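Local atomic coordinates of AlyGC mutant - R241A (Glaciecola chathamensis S18K6, PDB entry 5GKQ), a protein that is a family 6 polysaccharide lyase that probably cleaves alginate, here an engineered variant with a mannuronate glycan in its pocket. Residues T87-A92 against M127-H132; Y303-N308 against R332-I337; I505-N510 against P538-Y543; P636-N641 against N668-N673. All blocks are in the same frame, centred on the assembly; numbering follows the deposited sequence.

Interaction 1 of 4, residues T87-A92 against M127-H132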
loop_
_atom_site.group_PDB
_atom_site.type_symbol
_atom_site.label_atom_id
_atom_site.label_comp_id
_atom_site.label_asym_id
_atom_site.label_seq_id
_atom_site.Cartn_x
_atom_site.Cartn_y
_atom_site.Cartn_z
ATOM N N THR A 87 14.275 -15.731 -12.379
ATOM C CA THR A 87 15.597 -15.814 -11.770
ATOM C C THR A 87 16.217 -14.429 -11.638
ATOM O O THR A 87 15.502 -13.424 -11.603
ATOM C CB THR A 87 16.513 -16.728 -12.584
ATOM O OG1 THR A 87 16.468 -16.355 -13.965
ATOM C CG2 THR A 87 16.069 -18.149 -12.439
ATOM N N GLY A 88 17.540 -14.353 -11.566
ATOM C CA GLY A 88 18.144 -13.040 -11.485
ATOM C C GLY A 88 18.296 -12.306 -12.803
ATOM O O GLY A 88 18.647 -11.127 -12.790
ATOM N N GLU A 89 18.076 -12.966 -13.941
ATOM C CA GLU A 89 18.295 -12.344 -15.238
ATOM C C GLU A 89 17.257 -12.847 -16.241
ATOM O O GLU A 89 16.713 -13.942 -16.100
ATOM C CB GLU A 89 19.679 -12.653 -15.794
ATOM C CG GLU A 89 20.769 -12.813 -14.765
ATOM C CD GLU A 89 21.014 -14.233 -14.371
ATOM O OE1 GLU A 89 20.064 -15.010 -14.234
ATOM O OE2 GLU A 89 22.177 -14.573 -14.179
ATOM N N VAL A 90 17.005 -12.036 -17.261
ATOM C CA VAL A 90 16.186 -12.486 -18.377
ATOM C C VAL A 90 17.034 -13.255 -19.377
ATOM O O VAL A 90 16.677 -14.362 -19.791
ATOM C CB VAL A 90 15.472 -11.292 -19.031
ATOM C CG1 VAL A 90 14.705 -11.758 -20.270
ATOM C CG2 VAL A 90 14.550 -10.629 -18.027
ATOM N N ILE A 91 18.176 -12.699 -19.758
ATOM C CA ILE A 91 19.135 -13.346 -20.644
ATOM C C ILE A 91 20.453 -13.451 -19.897
ATOM O O ILE A 91 20.928 -12.456 -19.347
ATOM C CB ILE A 91 19.315 -12.547 -21.948
ATOM C CG1 ILE A 91 17.975 -12.350 -22.653
ATOM C CG2 ILE A 91 20.330 -13.203 -22.851
ATOM C CD1 ILE A 91 18.094 -11.579 -23.921
ATOM N N ALA A 92 21.047 -14.644 -19.875
ATOM C CA ALA A 92 22.335 -14.835 -19.209
ATOM C C ALA A 92 23.266 -15.692 -20.057
ATOM O O ALA A 92 22.870 -16.743 -20.559
ATOM C CB ALA A 92 22.173 -15.492 -17.840
ATOM N N MET A 127 22.861 -10.418 -18.689
ATOM C CA MET A 127 24.062 -10.666 -17.900
ATOM C C MET A 127 25.059 -11.468 -18.718
ATOM O O MET A 127 24.784 -12.614 -19.075
ATOM C CB MET A 127 23.708 -11.396 -16.611
ATOM C CG MET A 127 23.173 -10.460 -15.546
ATOM S SD MET A 127 24.477 -9.775 -14.536
ATOM C CE MET A 127 23.678 -8.293 -13.955
ATOM N N VAL A 128 26.217 -10.881 -18.997
ATOM C CA VAL A 128 27.233 -11.484 -19.847
ATOM C C VAL A 128 28.364 -12.042 -18.991
ATOM O O VAL A 128 28.848 -11.371 -18.075
ATOM C CB VAL A 128 27.792 -10.464 -20.854
ATOM C CG1 VAL A 128 28.507 -11.184 -21.992
ATOM C CG2 VAL A 128 26.703 -9.541 -21.348
ATOM N N TYR A 129 28.804 -13.264 -19.312
ATOM C CA TYR A 129 29.992 -13.900 -18.746
ATOM C C TYR A 129 30.845 -14.447 -19.880
ATOM O O TYR A 129 30.530 -14.276 -21.057
ATOM C CB TYR A 129 29.639 -15.039 -17.779
ATOM C CG TYR A 129 28.570 -14.703 -16.782
ATOM C CD1 TYR A 129 27.237 -14.730 -17.140
ATOM C CD2 TYR A 129 28.890 -14.370 -15.473
ATOM C CE1 TYR A 129 26.252 -14.420 -16.230
ATOM C CE2 TYR A 129 27.904 -14.054 -14.553
ATOM C CZ TYR A 129 26.591 -14.086 -14.941
ATOM O OH TYR A 129 25.622 -13.787 -14.024
ATOM N N GLY A 130 31.932 -15.120 -19.529
ATOM C CA GLY A 130 32.710 -15.816 -20.535
ATOM C C GLY A 130 33.661 -14.893 -21.278
ATOM O O GLY A 130 34.103 -13.874 -20.749
ATOM N N ARG A 131 33.989 -15.272 -22.502
ATOM C CA ARG A 131 34.815 -14.437 -23.351
ATOM C C ARG A 131 34.287 -14.494 -24.773
ATOM O O ARG A 131 33.593 -15.432 -25.164
ATOM C CB ARG A 131 36.280 -14.860 -23.313
ATOM C CG ARG A 131 36.889 -14.801 -21.929
ATOM C CD ARG A 131 38.312 -15.340 -21.905
ATOM N NE ARG A 131 38.962 -15.116 -20.616
ATOM C CZ ARG A 131 40.225 -15.424 -20.350
ATOM N NH1 ARG A 131 40.988 -15.982 -21.281
ATOM N NH2 ARG A 131 40.727 -15.174 -19.149
ATOM N N HIS A 132 34.585 -13.438 -25.519
ATOM C CA HIS A 132 34.325 -13.362 -26.947
ATOM C C HIS A 132 32.853 -13.527 -27.292
ATOM O O HIS A 132 32.517 -14.038 -28.359
ATOM C CB HIS A 132 35.172 -14.385 -27.689
ATOM C CG HIS A 132 36.628 -14.255 -27.398
ATOM N ND1 HIS A 132 37.386 -13.208 -27.873
ATOM C CD2 HIS A 132 37.458 -15.014 -26.649
ATOM C CE1 HIS A 132 38.625 -13.337 -27.439
ATOM N NE2 HIS A 132 38.696 -14.426 -26.694
#

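Interaction 2 of 4, residues Y303-N308 against R332-I337. With BEM (beta-D-mannopyranuronic acid), chain C.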
loop_
_atom_site.group_PDB
_atom_site.type_symbol
_atom_site.label_atom_id
_atom_site.label_comp_id
_atom_site.label_asym_id
_atom_site.label_seq_id
_atom_site.Cartn_x
_atom_site.Cartn_y
_atom_site.Cartn_z
ATOM N N TYR A 303 36.284 6.062 -5.243
ATOM C CA TYR A 303 36.754 6.817 -6.395
ATOM C C TYR A 303 38.206 7.203 -6.196
ATOM O O TYR A 303 38.554 7.828 -5.195
ATOM C CB TYR A 303 35.895 8.065 -6.582
ATOM C CG TYR A 303 34.487 7.753 -6.996
ATOM C CD1 TYR A 303 34.177 6.532 -7.557
ATOM C CD2 TYR A 303 33.471 8.679 -6.825
ATOM C CE1 TYR A 303 32.900 6.234 -7.938
ATOM C CE2 TYR A 303 32.188 8.394 -7.201
ATOM C CZ TYR A 303 31.908 7.171 -7.757
ATOM O OH TYR A 303 30.623 6.890 -8.135
ATOM N N HIS A 304 39.058 6.827 -7.135
ATOM C CA HIS A 304 40.480 7.091 -7.021
ATOM C C HIS A 304 40.862 8.339 -7.792
ATOM O O HIS A 304 40.247 8.684 -8.798
ATOM C CB HIS A 304 41.300 5.914 -7.528
ATOM C CG HIS A 304 41.290 4.742 -6.607
ATOM N ND1 HIS A 304 42.126 3.660 -6.770
ATOM C CD2 HIS A 304 40.549 4.485 -5.505
ATOM C CE1 HIS A 304 41.895 2.783 -5.810
ATOM N NE2 HIS A 304 40.942 3.260 -5.030
ATOM N N GLN A 305 41.896 9.007 -7.303
ATOM C CA GLN A 305 42.394 10.232 -7.904
ATOM C C GLN A 305 42.517 10.099 -9.419
ATOM O O GLN A 305 42.952 9.067 -9.934
ATOM C CB GLN A 305 43.749 10.568 -7.270
ATOM C CG GLN A 305 44.607 11.511 -8.050
ATOM C CD GLN A 305 45.865 11.881 -7.305
ATOM O OE1 GLN A 305 45.978 12.991 -6.788
ATOM N NE2 GLN A 305 46.822 10.959 -7.245
ATOM N N VAL A 306 42.082 11.142 -10.131
ATOM C CA VAL A 306 42.276 11.194 -11.572
ATOM C C VAL A 306 43.754 11.385 -11.849
ATOM O O VAL A 306 44.396 12.289 -11.299
ATOM C CB VAL A 306 41.440 12.316 -12.204
ATOM C CG1 VAL A 306 42.002 12.691 -13.570
ATOM C CG2 VAL A 306 39.986 11.902 -12.318
ATOM N N ASP A 307 44.305 10.524 -12.692
ATOM C CA ASP A 307 45.744 10.465 -12.897
ATOM C C ASP A 307 45.995 10.089 -14.348
ATOM O O ASP A 307 45.552 9.035 -14.802
ATOM C CB ASP A 307 46.363 9.454 -11.922
ATOM C CG ASP A 307 47.881 9.431 -11.954
ATOM O OD1 ASP A 307 48.501 10.140 -12.776
ATOM O OD2 ASP A 307 48.450 8.689 -11.131
ATOM N N ASN A 308 46.667 10.974 -15.077
ATOM C CA ASN A 308 46.945 10.794 -16.498
ATOM C C ASN A 308 45.660 10.637 -17.316
ATOM O O ASN A 308 45.523 9.731 -18.133
ATOM C CB ASN A 308 47.894 9.617 -16.720
ATOM C CG ASN A 308 48.315 9.472 -18.161
ATOM O OD1 ASN A 308 48.479 10.457 -18.878
ATOM N ND2 ASN A 308 48.468 8.232 -18.603
ATOM N N ARG A 332 37.594 13.299 -0.113
ATOM C CA ARG A 332 37.955 13.377 -1.524
ATOM C C ARG A 332 38.921 14.539 -1.742
ATOM O O ARG A 332 38.584 15.581 -2.305
ATOM C CB ARG A 332 36.711 13.508 -2.390
ATOM C CG ARG A 332 35.962 12.205 -2.568
ATOM C CD ARG A 332 35.014 12.302 -3.720
ATOM N NE ARG A 332 33.911 13.209 -3.442
ATOM C CZ ARG A 332 32.656 12.823 -3.259
ATOM N NH1 ARG A 332 32.340 11.541 -3.319
ATOM N NH2 ARG A 332 31.717 13.721 -3.020
ATOM N N SER A 333 40.164 14.309 -1.315
ATOM C CA SER A 333 41.163 15.361 -1.186
ATOM C C SER A 333 42.290 15.266 -2.199
ATOM O O SER A 333 43.238 16.051 -2.119
ATOM C CB SER A 333 41.755 15.338 0.223
ATOM O OG SER A 333 42.459 14.136 0.444
ATOM N N ALA A 334 42.230 14.334 -3.138
ATOM C CA ALA A 334 43.277 14.173 -4.139
ATOM C C ALA A 334 42.810 14.795 -5.453
ATOM O O ALA A 334 41.931 14.257 -6.133
ATOM C CB ALA A 334 43.632 12.700 -4.319
ATOM N N ALA A 335 43.404 15.922 -5.802
ATOM C CA ALA A 335 43.062 16.645 -7.010
ATOM C C ALA A 335 43.657 15.946 -8.228
ATOM O O ALA A 335 44.560 15.119 -8.098
ATOM C CB ALA A 335 43.574 18.079 -6.913
ATOM N N PRO A 336 43.153 16.250 -9.425
ATOM C CA PRO A 336 43.709 15.644 -10.638
ATOM C C PRO A 336 45.213 15.843 -10.759
ATOM O O PRO A 336 45.783 16.805 -10.249
ATOM C CB PRO A 336 42.967 16.368 -11.757
ATOM C CG PRO A 336 41.669 16.684 -11.158
ATOM C CD PRO A 336 41.928 17.008 -9.720
ATOM N N ILE A 337 45.843 14.927 -11.484
ATOM C CA ILE A 337 47.293 14.789 -11.514
ATOM C C ILE A 337 47.702 14.334 -12.911
ATOM O O ILE A 337 47.066 13.455 -13.490
ATOM C CB ILE A 337 47.737 13.786 -10.421
ATOM C CG1 ILE A 337 47.768 14.457 -9.057
ATOM C CG2 ILE A 337 49.049 13.186 -10.730
ATOM C CD1 ILE A 337 48.711 15.585 -8.995
HETATM C C1 BEM C . 30.541 5.468 -4.927
HETATM C C2 BEM C . 29.482 6.583 -4.858
HETATM O O2 BEM C . 28.175 6.000 -4.760
HETATM C C3 BEM C . 29.720 7.634 -3.764
HETATM O O3 BEM C . 28.576 7.752 -2.927
HETATM C C4 BEM C . 30.916 7.382 -2.867
HETATM O O4 BEM C . 31.230 8.581 -2.178
HETATM C C5 BEM C . 32.060 6.978 -3.765
HETATM O O5 BEM C . 31.752 5.643 -4.159
HETATM C C6 BEM C . 33.394 7.212 -3.117
HETATM O O6B BEM C . 34.255 6.335 -3.255
HETATM O O6A BEM C . 33.754 8.399 -3.058
#

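Interaction 3 of 4, residues I505-N510 against P538-Y543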
loop_
_atom_site.group_PDB
_atom_site.type_symbol
_atom_site.label_atom_id
_atom_site.label_comp_id
_atom_site.label_asym_id
_atom_site.label_seq_id
_atom_site.Cartn_x
_atom_site.Cartn_y
_atom_site.Cartn_z
ATOM N N ILE A 505 -5.726 6.508 -9.574
ATOM C CA ILE A 505 -4.810 6.437 -10.697
ATOM C C ILE A 505 -4.150 5.069 -10.668
ATOM O O ILE A 505 -3.442 4.725 -9.717
ATOM C CB ILE A 505 -3.776 7.563 -10.635
ATOM C CG1 ILE A 505 -4.481 8.925 -10.669
ATOM C CG2 ILE A 505 -2.811 7.440 -11.777
ATOM C CD1 ILE A 505 -3.536 10.080 -10.612
ATOM N N ASN A 506 -4.409 4.274 -11.689
ATOM C CA ASN A 506 -3.891 2.922 -11.768
ATOM C C ASN A 506 -2.749 2.845 -12.771
ATOM O O ASN A 506 -2.336 3.846 -13.365
ATOM C CB ASN A 506 -4.997 1.943 -12.151
ATOM C CG ASN A 506 -5.048 0.782 -11.234
ATOM O OD1 ASN A 506 -4.119 -0.029 -11.185
ATOM N ND2 ASN A 506 -6.119 0.702 -10.457
ATOM N N ASN A 507 -2.256 1.624 -12.963
ATOM C CA ASN A 507 -1.196 1.385 -13.926
ATOM C C ASN A 507 -1.619 1.873 -15.299
ATOM O O ASN A 507 -2.738 1.626 -15.751
ATOM C CB ASN A 507 -0.844 -0.097 -13.970
ATOM C CG ASN A 507 0.024 -0.520 -12.804
ATOM O OD1 ASN A 507 1.178 -0.109 -12.690
ATOM N ND2 ASN A 507 -0.529 -1.338 -11.924
ATOM N N LYS A 508 -0.712 2.595 -15.942
ATOM C CA LYS A 508 -0.888 3.294 -17.201
ATOM C C LYS A 508 -1.788 4.506 -17.056
ATOM O O LYS A 508 -2.016 5.207 -18.042
ATOM C CB LYS A 508 -1.417 2.376 -18.318
ATOM C CG LYS A 508 -0.390 1.362 -18.796
ATOM C CD LYS A 508 -0.835 0.603 -20.030
ATOM C CE LYS A 508 -1.592 -0.666 -19.675
ATOM N NZ LYS A 508 -1.851 -1.491 -20.875
ATOM N N GLY A 509 -2.287 4.798 -15.858
ATOM C CA GLY A 509 -3.184 5.921 -15.692
ATOM C C GLY A 509 -2.427 7.235 -15.579
ATOM O O GLY A 509 -1.372 7.324 -14.956
ATOM N N ASN A 510 -2.988 8.264 -16.200
ATOM C CA ASN A 510 -2.447 9.608 -16.137
ATOM C C ASN A 510 -3.613 10.561 -16.322
ATOM O O ASN A 510 -4.433 10.344 -17.221
ATOM C CB ASN A 510 -1.399 9.852 -17.223
ATOM C CG ASN A 510 -0.192 8.929 -17.114
ATOM O OD1 ASN A 510 0.658 9.107 -16.253
ATOM N ND2 ASN A 510 -0.103 7.962 -18.014
ATOM N N PRO A 538 0.959 -2.620 -5.610
ATOM C CA PRO A 538 2.186 -2.175 -6.291
ATOM C C PRO A 538 1.906 -1.651 -7.696
ATOM O O PRO A 538 1.178 -2.251 -8.484
ATOM C CB PRO A 538 3.078 -3.431 -6.370
ATOM C CG PRO A 538 2.345 -4.488 -5.574
ATOM C CD PRO A 538 1.254 -3.819 -4.820
ATOM N N MET A 539 2.501 -0.505 -7.994
ATOM C CA MET A 539 2.339 0.216 -9.261
ATOM C C MET A 539 3.623 0.069 -10.063
ATOM O O MET A 539 4.718 0.261 -9.522
ATOM C CB MET A 539 2.040 1.680 -8.961
ATOM C CG MET A 539 1.410 2.441 -10.087
ATOM S SD MET A 539 1.020 4.114 -9.562
ATOM C CE MET A 539 0.062 4.720 -10.933
ATOM N N GLN A 540 3.481 -0.287 -11.342
ATOM C CA GLN A 540 4.602 -0.466 -12.256
ATOM C C GLN A 540 4.885 0.762 -13.103
ATOM O O GLN A 540 6.048 1.142 -13.259
ATOM C CB GLN A 540 4.387 -1.661 -13.190
ATOM C CG GLN A 540 4.391 -3.001 -12.483
ATOM C CD GLN A 540 3.004 -3.376 -12.101
ATOM O OE1 GLN A 540 2.087 -3.197 -12.885
ATOM N NE2 GLN A 540 2.818 -3.849 -10.879
ATOM N N ARG A 541 3.868 1.422 -13.632
ATOM C CA ARG A 541 4.080 2.656 -14.370
ATOM C C ARG A 541 4.176 3.870 -13.449
ATOM O O ARG A 541 3.390 4.022 -12.517
ATOM C CB ARG A 541 2.934 2.859 -15.350
ATOM C CG ARG A 541 2.772 1.730 -16.293
ATOM C CD ARG A 541 3.930 1.690 -17.237
ATOM N NE ARG A 541 4.016 0.398 -17.897
ATOM C CZ ARG A 541 3.445 0.128 -19.058
ATOM N NH1 ARG A 541 2.750 1.065 -19.692
ATOM N NH2 ARG A 541 3.584 -1.077 -19.584
ATOM N N ASN A 542 5.132 4.751 -13.737
ATOM C CA ASN A 542 5.078 6.107 -13.214
ATOM C C ASN A 542 3.845 6.806 -13.776
ATOM O O ASN A 542 3.280 6.396 -14.792
ATOM C CB ASN A 542 6.330 6.907 -13.588
ATOM C CG ASN A 542 7.599 6.365 -12.959
ATOM O OD1 ASN A 542 7.569 5.487 -12.110
ATOM N ND2 ASN A 542 8.727 6.905 -13.378
ATOM N N TYR A 543 3.415 7.879 -13.111
ATOM C CA TYR A 543 2.215 8.571 -13.543
ATOM C C TYR A 543 2.464 10.068 -13.629
ATOM O O TYR A 543 3.469 10.593 -13.145
ATOM C CB TYR A 543 1.042 8.278 -12.614
ATOM C CG TYR A 543 1.235 8.759 -11.201
ATOM C CD1 TYR A 543 2.093 8.098 -10.336
ATOM C CD2 TYR A 543 0.555 9.866 -10.730
ATOM C CE1 TYR A 543 2.273 8.536 -9.047
ATOM C CE2 TYR A 543 0.732 10.316 -9.444
ATOM C CZ TYR A 543 1.582 9.646 -8.603
ATOM O OH TYR A 543 1.765 10.084 -7.320
#

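Interaction 4 of 4, residues P636-N641 against N668-N673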
loop_
_atom_site.group_PDB
_atom_site.type_symbol
_atom_site.label_atom_id
_atom_site.label_comp_id
_atom_site.label_asym_id
_atom_site.label_seq_id
_atom_site.Cartn_x
_atom_site.Cartn_y
_atom_site.Cartn_z
ATOM N N PRO A 636 13.307 14.945 -5.281
ATOM C CA PRO A 636 12.269 15.776 -5.887
ATOM C C PRO A 636 12.665 17.216 -6.182
ATOM O O PRO A 636 13.658 17.705 -5.659
ATOM C CB PRO A 636 11.166 15.751 -4.841
ATOM C CG PRO A 636 11.398 14.539 -4.079
ATOM C CD PRO A 636 12.864 14.401 -3.996
ATOM N N HIS A 637 11.905 17.845 -7.071
ATOM C CA HIS A 637 11.958 19.268 -7.347
ATOM C C HIS A 637 10.612 19.818 -6.918
ATOM O O HIS A 637 9.574 19.353 -7.404
ATOM C CB HIS A 637 12.180 19.575 -8.831
ATOM C CG HIS A 637 13.297 18.810 -9.468
ATOM N ND1 HIS A 637 13.290 17.437 -9.597
ATOM C CD2 HIS A 637 14.435 19.234 -10.066
ATOM C CE1 HIS A 637 14.396 17.050 -10.206
ATOM N NE2 HIS A 637 15.099 18.120 -10.516
ATOM N N VAL A 638 10.618 20.801 -6.023
ATOM C CA VAL A 638 9.387 21.396 -5.533
ATOM C C VAL A 638 9.409 22.877 -5.875
ATOM O O VAL A 638 10.306 23.605 -5.450
ATOM C CB VAL A 638 9.206 21.158 -4.029
ATOM C CG1 VAL A 638 7.781 21.434 -3.621
ATOM C CG2 VAL A 638 9.583 19.721 -3.687
ATOM N N VAL A 639 8.421 23.320 -6.641
ATOM C CA VAL A 639 8.340 24.685 -7.135
ATOM C C VAL A 639 6.947 25.225 -6.846
ATOM O O VAL A 639 5.949 24.640 -7.276
ATOM C CB VAL A 639 8.645 24.761 -8.635
ATOM C CG1 VAL A 639 8.275 26.136 -9.181
ATOM C CG2 VAL A 639 10.105 24.440 -8.879
ATOM N N MET A 640 6.871 26.333 -6.121
ATOM C CA MET A 640 5.588 26.947 -5.771
ATOM C C MET A 640 5.708 28.452 -5.960
ATOM O O MET A 640 6.505 29.086 -5.275
ATOM C CB MET A 640 5.193 26.595 -4.341
ATOM C CG MET A 640 5.298 25.112 -4.069
ATOM S SD MET A 640 4.106 24.509 -2.899
ATOM C CE MET A 640 4.495 22.773 -2.908
ATOM N N ASN A 641 4.961 29.009 -6.917
ATOM C CA ASN A 641 5.039 30.415 -7.272
ATOM C C ASN A 641 3.653 31.024 -7.263
ATOM O O ASN A 641 2.704 30.435 -7.784
ATOM C CB ASN A 641 5.617 30.670 -8.661
ATOM C CG ASN A 641 6.717 29.721 -9.024
ATOM O OD1 ASN A 641 6.582 28.932 -9.970
ATOM N ND2 ASN A 641 7.835 29.796 -8.296
ATOM N N ASN A 668 14.402 23.441 -4.652
ATOM C CA ASN A 668 13.233 24.066 -4.044
ATOM C C ASN A 668 13.143 25.515 -4.496
ATOM O O ASN A 668 14.144 26.229 -4.478
ATOM C CB ASN A 668 13.309 23.995 -2.524
ATOM C CG ASN A 668 13.551 22.595 -2.027
ATOM O OD1 ASN A 668 12.643 21.773 -2.016
ATOM N ND2 ASN A 668 14.778 22.306 -1.633
ATOM N N LYS A 669 11.958 25.944 -4.918
ATOM C CA LYS A 669 11.728 27.337 -5.293
ATOM C C LYS A 669 10.342 27.756 -4.806
ATOM O O LYS A 669 9.341 27.455 -5.460
ATOM C CB LYS A 669 11.865 27.535 -6.795
ATOM C CG LYS A 669 13.276 27.379 -7.303
ATOM C CD LYS A 669 13.351 27.561 -8.817
ATOM C CE LYS A 669 14.498 26.757 -9.450
ATOM N NZ LYS A 669 14.659 26.989 -10.924
ATOM N N MET A 670 10.281 28.451 -3.663
ATOM C CA MET A 670 9.071 29.130 -3.195
ATOM C C MET A 670 9.219 30.617 -3.468
ATOM O O MET A 670 9.963 31.298 -2.768
ATOM C CB MET A 670 8.839 28.912 -1.709
ATOM C CG MET A 670 9.269 27.590 -1.197
ATOM S SD MET A 670 8.448 26.326 -2.109
ATOM C CE MET A 670 9.651 25.008 -1.921
ATOM N N THR A 671 8.506 31.136 -4.459
ATOM C CA THR A 671 8.632 32.534 -4.817
ATOM C C THR A 671 7.268 33.198 -4.916
ATOM O O THR A 671 6.276 32.580 -5.321
ATOM C CB THR A 671 9.358 32.734 -6.137
ATOM O OG1 THR A 671 8.521 32.293 -7.206
ATOM C CG2 THR A 671 10.643 31.960 -6.159
ATOM N N THR A 672 7.263 34.498 -4.591
ATOM C CA THR A 672 6.123 35.414 -4.612
ATOM C C THR A 672 4.806 34.793 -4.136
ATOM O O THR A 672 3.755 35.006 -4.742
ATOM C CB THR A 672 5.980 36.060 -6.008
ATOM O OG1 THR A 672 4.608 36.356 -6.268
ATOM C CG2 THR A 672 6.516 35.208 -7.139
ATOM N N ASN A 673 4.837 34.087 -3.005
ATOM C CA ASN A 673 3.647 33.550 -2.355
ATOM C C ASN A 673 3.238 34.375 -1.129
ATOM O O ASN A 673 4.041 35.083 -0.525
ATOM C CB ASN A 673 3.869 32.100 -1.913
ATOM C CG ASN A 673 4.298 31.195 -3.042
ATOM O OD1 ASN A 673 3.498 30.819 -3.900
ATOM N ND2 ASN A 673 5.566 30.819 -3.034
#

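Interaction 1 of 4, residues T87-A92 against M127-H132
E89 and M127 are brought together by bends in both side chains: in each, CG lies beside its own backbone N and the chain then kinks at chi2 (95° for E89, -89° for M127). The two chains cross at about a right angle, so that the methylenes E89 CG and M127 CG meet at 3.5 Å. An acidic residue with an aliphatic stem suits this place, since its CH2 groups can pack while the carboxylate continues to the phenol of Y129. There E89 OE2 stands 3.5 Å from Y129 OH, with the carboxylate and ring planes 89° apart. Beneath these side chains the strands pair in parallel. M127 N donates to I91 O at 2.9 Å, and A92 CA lies 3.3 Å from M127 O in a CA-H...O contact. A92 is small enough to sit beside M127 on the same face. The end of the M127 side chain leads away; the side chain also packs on A151 of strand 150-152 and comes within about 5 Å of a bound mannuronate. The chemistry is therefore mixed: backbone bonding and methylene packing hold this step of the right-handed parallel beta-helix, while the neighbouring carboxylate and phenol give this largely buried step a polar side.

Interaction 2 of 4, residues Y303-N308 against R332-I337
V306, D307 and N308 run alongside I337 and P336, and at the start of these two segments Y303 and R332 meet one mannuronate. Its ring lies over one face of the Y303 ring, C5 being 3.7 Å above the plane and displaced toward the rim, a sugar-on-aromatic packing for which tyrosine offers a broad flat surface. Its carboxylate has two partners: Y303 N donates to O6B at 2.9 Å, and R332 NH1 makes a weak, long bond to O6A, where the arginine's charge would suit a polyuronate. Sugar O4 also lies near the guanidinium plane at its edge, 3.4 Å from R332 NH1.

Behind this shell, Q305 sends its stem toward A334, CB to CB at 3.6 Å, where alanine's small size allows close approach. V306 CG1 touches P336 CB at 4.2 Å. The backbones are joined by a weak bond from I337 N to V306 O and a straighter one from N308 N to I337 O (3.0 Å, 161°). With its CG anti to the backbone N (chi1 -174°), D307 places OD1 3.7 Å from I337 CG2.

Farther out, R332 is positioned by NE on G327 O and by its backbone N on D329 OD1, while S333 and A334 form a classic beta bulge opposite G294. The loops link strand 289-292 to 310-317 and strand 322-326 to 339-347, and V306 and P336 both rest on V291 of strand 289-292.

Interaction 3 of 4, residues I505-N510 against P538-Y543
The amides of N507 and Q540 are turned almost parallel, their planes 17° apart, although the two side chains pass each other at a slant. Their closest atoms, N507 OD1 and Q540 OE1 at 3.2 Å, are both acceptors, so this approach is not a bond. The grip comes instead from the backbone: Q540 N (2.7 Å) and R541 N (3.2 Å) both donate to N507 OD1, and both lie in the plane of its carbonyl. Two donors in that plane fix the rotation of the amide, and a short polar side chain suits the task. The guanidinium of R541 lies obliquely against the stem of K508, NH1 being 3.3 Å from K508 CG; the two chains run side by side, and their like-charged ends stay apart, K508 NZ to R541 NH1 5.4 Å.

N506 to G509 form a type II beta turn, closed by G509 N on N506 O. It connects strand 501-505 to 510-514 in the C-terminal parallel beta-helix, and 538-543 makes the equivalent connection one coil on, from 530-534 to 543-548.

On the inner side, I505 CG2 touches both the CB of Y543 and the CE of M539, each at 4.0 Å. The extended M539 is long and flexible enough to lay CE under the turn, 3.5 Å from N506 O. N510 OD1 accepts from R544 N. Q540 NE2 and N542 ND2 reach P117 O and I176 O in the N-terminal half of the chain, and P538 packs on L537 of the second subunit.

Interaction 4 of 4, residues P636-N641 against N668-N673
N641 runs beside T671, both side chains pointing the same way from neighbouring strands. Its CB lies 3.6 Å from T671 OG1, CG is equally near that oxygen, and ND2 at the tip donates to it at 2.8 Å, the hydroxyl lying 27° out of the amide plane. T671 OG1 stands between its own backbone N and carbonyl carbon (chi1 71°), where the amide can meet it. Short polar residues suit this partly exposed face, which V639 and K669 share by packing V639 CG2 on K669 CB.

On the buried face M640 CG meets M670 SD at 3.9 Å, unbranched sulfur chains that fill the interior side by side. Between the faces, K669 N bonds V638 O, M640 N bonds K669 O at 2.8 Å, and T671 N bonds M640 O. That last oxygen has a second donor, N673 ND2 at 3.0 Å, which approaches from above the carbonyl plane; N673 OD1 is taken by N643 N. The asparagine thereby ties the bend after the strand back to the coil before it. Strands aligned to within 7°, with residues paired in register from coil to coil and M640 beside M670 in the interior, are typical of a parallel beta-helix.

The four contacts follow one another along the chain and divide between two parallel beta-helical halves. Interactions 1 and 2 lie in the N-terminal half, their centres 33 Å apart, and both border the glycan: the M127 side chain comes about 5 Å from a mannuronate, while Y303 and R332 of interaction 2 belong to the pocket itself. The calcium ion is about 13 Å from the M127 side chain. Interactions 3 and 4 join successive coils of the C-terminal half, centres 26 Å apart. Interaction 3 faces the N-terminal half, about 14 Å from interaction 1 by nearest atoms, and interaction 4 comes within about 19 Å of interaction 2 by nearest atoms. None of the four touches another.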